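Local structure of glucose-6-phosphate 1-dehydrogenase (Kluyveromyces lactis, 7E6I) at residues G224-D233 and Y290-Y301. The protein catalyses the first step of the oxidative pentose phosphate pathway, converting glucose 6-phosphate and NADP+ to 6-phosphogluconolactone and NADPH. Sequence-based numbering, arbitrary orientation.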
loop_
_atom_site.group_PDB
_atom_site.type_symbol
_atom_site.label_atom_id
_atom_site.label_comp_id
_atom_site.label_asym_id
_atom_site.label_seq_id
_atom_site.Cartn_x
_atom_site.Cartn_y
_atom_site.Cartn_z
ATOM N N GLY A 224 4.142 -4.335 18.613
ATOM C CA GLY A 224 5.428 -3.716 18.376
ATOM C C GLY A 224 6.227 -4.452 17.327
ATOM O O GLY A 224 5.667 -4.973 16.356
ATOM N N THR A 225 7.544 -4.508 17.521
ATOM C CA THR A 225 8.446 -5.205 16.613
ATOM C C THR A 225 9.149 -6.376 17.287
ATOM O O THR A 225 10.188 -6.826 16.791
ATOM C CB THR A 225 9.486 -4.238 16.051
ATOM O OG1 THR A 225 10.254 -3.683 17.128
ATOM C CG2 THR A 225 8.797 -3.115 15.250
ATOM N N GLU A 226 8.601 -6.883 18.396
ATOM C CA GLU A 226 9.288 -7.887 19.212
ATOM C C GLU A 226 9.678 -9.109 18.390
ATOM O O GLU A 226 8.868 -9.671 17.641
ATOM C CB GLU A 226 8.410 -8.316 20.391
ATOM C CG GLU A 226 7.800 -7.166 21.174
ATOM C CD GLU A 226 6.357 -6.879 20.772
ATOM O OE1 GLU A 226 6.078 -6.742 19.554
ATOM O OE2 GLU A 226 5.500 -6.791 21.682
ATOM N N GLY A 227 10.925 -9.526 18.542
ATOM C CA GLY A 227 11.432 -10.611 17.736
ATOM C C GLY A 227 12.204 -10.082 16.551
ATOM O O GLY A 227 13.291 -10.575 16.231
ATOM N N ARG A 228 11.664 -9.060 15.896
ATOM C CA ARG A 228 12.284 -8.525 14.694
ATOM C C ARG A 228 12.878 -7.140 14.918
ATOM O O ARG A 228 13.157 -6.425 13.953
ATOM C CB ARG A 228 11.270 -8.501 13.554
ATOM C CG ARG A 228 10.339 -9.692 13.558
ATOM C CD ARG A 228 9.596 -9.829 12.230
ATOM N NE ARG A 228 10.386 -10.613 11.283
ATOM C CZ ARG A 228 11.191 -10.089 10.356
ATOM N NH1 ARG A 228 11.303 -8.767 10.225
ATOM N NH2 ARG A 228 11.881 -10.888 9.552
ATOM N N GLY A 229 13.092 -6.749 16.163
ATOM C CA GLY A 229 13.638 -5.427 16.411
ATOM C C GLY A 229 14.923 -5.148 15.651
ATOM O O GLY A 229 15.147 -4.030 15.176
ATOM N N GLY A 230 15.790 -6.159 15.526
ATOM C CA GLY A 230 17.078 -5.935 14.891
ATOM C C GLY A 230 16.942 -5.622 13.417
ATOM O O GLY A 230 17.695 -4.815 12.870
ATOM N N TYR A 231 15.973 -6.251 12.760
ATOM C CA TYR A 231 15.679 -5.935 11.367
ATOM C C TYR A 231 15.080 -4.539 11.233
ATOM O O TYR A 231 15.457 -3.770 10.338
ATOM C CB TYR A 231 14.713 -6.971 10.803
ATOM C CG TYR A 231 15.315 -8.342 10.657
ATOM C CD1 TYR A 231 16.468 -8.540 9.907
ATOM C CD2 TYR A 231 14.731 -9.446 11.274
ATOM C CE1 TYR A 231 17.024 -9.800 9.771
ATOM C CE2 TYR A 231 15.279 -10.707 11.147
ATOM C CZ TYR A 231 16.423 -10.877 10.391
ATOM O OH TYR A 231 16.976 -12.129 10.264
ATOM N N PHE A 232 14.134 -4.201 12.105
ATOM C CA PHE A 232 13.456 -2.922 11.999
ATOM C C PHE A 232 14.409 -1.762 12.224
ATOM O O PHE A 232 14.123 -0.640 11.781
ATOM C CB PHE A 232 12.306 -2.881 13.000
ATOM C CG PHE A 232 11.293 -1.809 12.729
ATOM C CD1 PHE A 232 10.320 -1.983 11.760
ATOM C CD2 PHE A 232 11.294 -0.635 13.464
ATOM C CE1 PHE A 232 9.367 -1.004 11.527
ATOM C CE2 PHE A 232 10.354 0.348 13.224
ATOM C CZ PHE A 232 9.389 0.163 12.259
ATOM N N ASP A 233 15.551 -2.023 12.867
ATOM C CA ASP A 233 16.417 -0.941 13.321
ATOM C C ASP A 233 16.916 -0.101 12.158
ATOM O O ASP A 233 16.987 1.126 12.258
ATOM C CB ASP A 233 17.595 -1.505 14.109
ATOM C CG ASP A 233 18.295 -0.447 14.912
ATOM O OD1 ASP A 233 17.663 0.048 15.865
ATOM O OD2 ASP A 233 19.452 -0.089 14.587
ATOM N N TYR A 290 9.112 3.225 21.352
ATOM C CA TYR A 290 8.223 2.712 22.388
ATOM C C TYR A 290 9.012 2.099 23.542
ATOM O O TYR A 290 9.949 1.315 23.336
ATOM C CB TYR A 290 7.186 1.729 21.831
ATOM C CG TYR A 290 7.632 0.359 21.382
ATOM C CD1 TYR A 290 7.671 -0.715 22.273
ATOM C CD2 TYR A 290 7.921 0.114 20.035
ATOM C CE1 TYR A 290 8.050 -1.995 21.838
ATOM C CE2 TYR A 290 8.292 -1.155 19.592
ATOM C CZ TYR A 290 8.360 -2.202 20.495
ATOM O OH TYR A 290 8.718 -3.446 20.034
ATOM N N GLY A 291 8.648 2.507 24.758
ATOM C CA GLY A 291 9.192 1.938 25.970
ATOM C C GLY A 291 8.230 0.944 26.592
ATOM O O GLY A 291 7.195 0.592 26.020
ATOM N N ARG A 292 8.583 0.492 27.792
ATOM C CA ARG A 292 7.764 -0.495 28.477
ATOM C C ARG A 292 6.375 0.067 28.779
ATOM O O ARG A 292 6.207 1.263 29.022
ATOM C CB ARG A 292 8.444 -0.933 29.768
ATOM C CG ARG A 292 9.421 -2.080 29.580
ATOM C CD ARG A 292 10.195 -2.360 30.865
ATOM N NE ARG A 292 11.565 -2.772 30.591
ATOM C CZ ARG A 292 12.565 -2.633 31.450
ATOM N NH1 ARG A 292 12.344 -2.086 32.639
ATOM N NH2 ARG A 292 13.779 -3.042 31.121
ATOM N N SER A 293 5.378 -0.817 28.771
ATOM C CA SER A 293 4.026 -0.413 29.135
ATOM C C SER A 293 3.953 0.031 30.595
ATOM O O SER A 293 4.733 -0.411 31.445
ATOM C CB SER A 293 3.037 -1.555 28.879
ATOM O OG SER A 293 3.284 -2.672 29.719
ATOM N N VAL A 294 3.009 0.939 30.875
ATOM C CA VAL A 294 2.738 1.339 32.256
ATOM C C VAL A 294 2.427 0.108 33.092
ATOM O O VAL A 294 2.861 -0.017 34.244
ATOM C CB VAL A 294 1.583 2.359 32.300
ATOM C CG1 VAL A 294 1.335 2.832 33.728
ATOM C CG2 VAL A 294 1.865 3.537 31.384
ATOM N N ASP A 295 1.657 -0.815 32.511
ATOM C CA ASP A 295 1.438 -2.182 32.963
ATOM C C ASP A 295 2.666 -2.809 33.587
ATOM O O ASP A 295 2.571 -3.471 34.622
ATOM C CB ASP A 295 1.030 -3.056 31.772
ATOM C CG ASP A 295 -0.411 -3.454 31.811
ATOM O OD1 ASP A 295 -0.785 -4.317 30.992
ATOM O OD2 ASP A 295 -1.161 -2.917 32.659
ATOM N N GLY A 296 3.813 -2.632 32.935
ATOM C CA GLY A 296 4.938 -3.516 33.106
ATOM C C GLY A 296 4.850 -4.791 32.300
ATOM O O GLY A 296 5.835 -5.533 32.229
ATOM N N SER A 297 3.711 -5.060 31.668
ATOM C CA SER A 297 3.476 -6.309 30.959
ATOM C C SER A 297 4.120 -6.360 29.572
ATOM O O SER A 297 4.219 -7.449 28.994
ATOM C CB SER A 297 1.965 -6.542 30.865
ATOM O OG SER A 297 1.400 -5.838 29.775
ATOM N N LYS A 298 4.583 -5.231 29.035
ATOM C CA LYS A 298 5.069 -5.183 27.667
ATOM C C LYS A 298 6.478 -4.613 27.605
ATOM O O LYS A 298 6.777 -3.613 28.269
ATOM C CB LYS A 298 4.139 -4.331 26.802
ATOM C CG LYS A 298 2.810 -4.976 26.564
ATOM C CD LYS A 298 2.986 -6.243 25.756
ATOM C CE LYS A 298 1.635 -6.818 25.370
ATOM N NZ LYS A 298 0.609 -6.376 26.352
ATOM N N PRO A 299 7.345 -5.200 26.787
ATOM C CA PRO A 299 8.746 -4.775 26.759
ATOM C C PRO A 299 8.919 -3.463 26.015
ATOM O O PRO A 299 8.090 -3.060 25.197
ATOM C CB PRO A 299 9.429 -5.913 25.999
ATOM C CG PRO A 299 8.378 -6.337 25.010
ATOM C CD PRO A 299 7.044 -6.167 25.715
ATOM N N SER A 300 10.026 -2.791 26.312
ATOM C CA SER A 300 10.422 -1.660 25.495
ATOM C C SER A 300 10.937 -2.151 24.143
ATOM O O SER A 300 11.187 -3.343 23.931
ATOM C CB SER A 300 11.495 -0.836 26.202
ATOM O OG SER A 300 12.701 -1.574 26.297
ATOM N N TYR A 301 11.085 -1.212 23.208
ATOM C CA TYR A 301 11.736 -1.563 21.956
ATOM C C TYR A 301 13.148 -2.087 22.208
ATOM O O TYR A 301 13.599 -3.016 21.524
ATOM C CB TYR A 301 11.746 -0.355 21.015
ATOM C CG TYR A 301 12.541 -0.571 19.744
ATOM C CD1 TYR A 301 12.050 -1.376 18.721
ATOM C CD2 TYR A 301 13.776 0.040 19.561
ATOM C CE1 TYR A 301 12.770 -1.575 17.563
ATOM C CE2 TYR A 301 14.497 -0.148 18.400
ATOM C CZ TYR A 301 13.998 -0.961 17.405
ATOM O OH TYR A 301 14.735 -1.164 16.250
#
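G229 and Y301 come closest in backbone, their CA atoms 7.0 Å apart, and the turn and short helix of G224-D233 meet the end of strand 285-291 and its following loop mainly through the side chains of Y290 and Y301. Y290 reaches the start of the turn: its OH accepts a nearly straight hydrogen bond from the amide of T225 (N to OH 3.0 Å, 171° at the hydrogen), while the CA of G224 lies close to the same oxygen. CB of Y301 lies 3.7 Å above the centre of one face of the Y290 ring, and P299 O lies in plane at its edge; Y463 meets it with planes about perpendicular. A phenylalanine in place of Y290 would probably leave the buried amide of T225 without its acceptor. These segments join two parts of the C-terminal domain: the large mixed sheet, through its strand 285-291, and the type II turn T225-R228 that leads into helix 229-232, R228 standing at the N-cap. Y301 reaches the first turn of this helix with its hydroxyl. With CG anti to the backbone N (chi1 173°), its ring passes T225, whose OG1 lies in the ring plane at the edge, 3.3 Å from CE1. The same torsion carries OH to within 3.1 Å of G229 O and 3.2 Å of D233 OD1. The D233 carboxylate is turned only 13° from the ring plane, and its OD1 is hydrogen-bonded to OG of S311. CG2 of T225 lies over one face of the F232 ring, toward its rim, and the F232 side chain is about 5 Å from the bound glucose 6-phosphate. On the exposed side chain of E226, CG touches CG of P299 at 4.0 Å, while OE2 is hydrogen-bonded to OH of Y463.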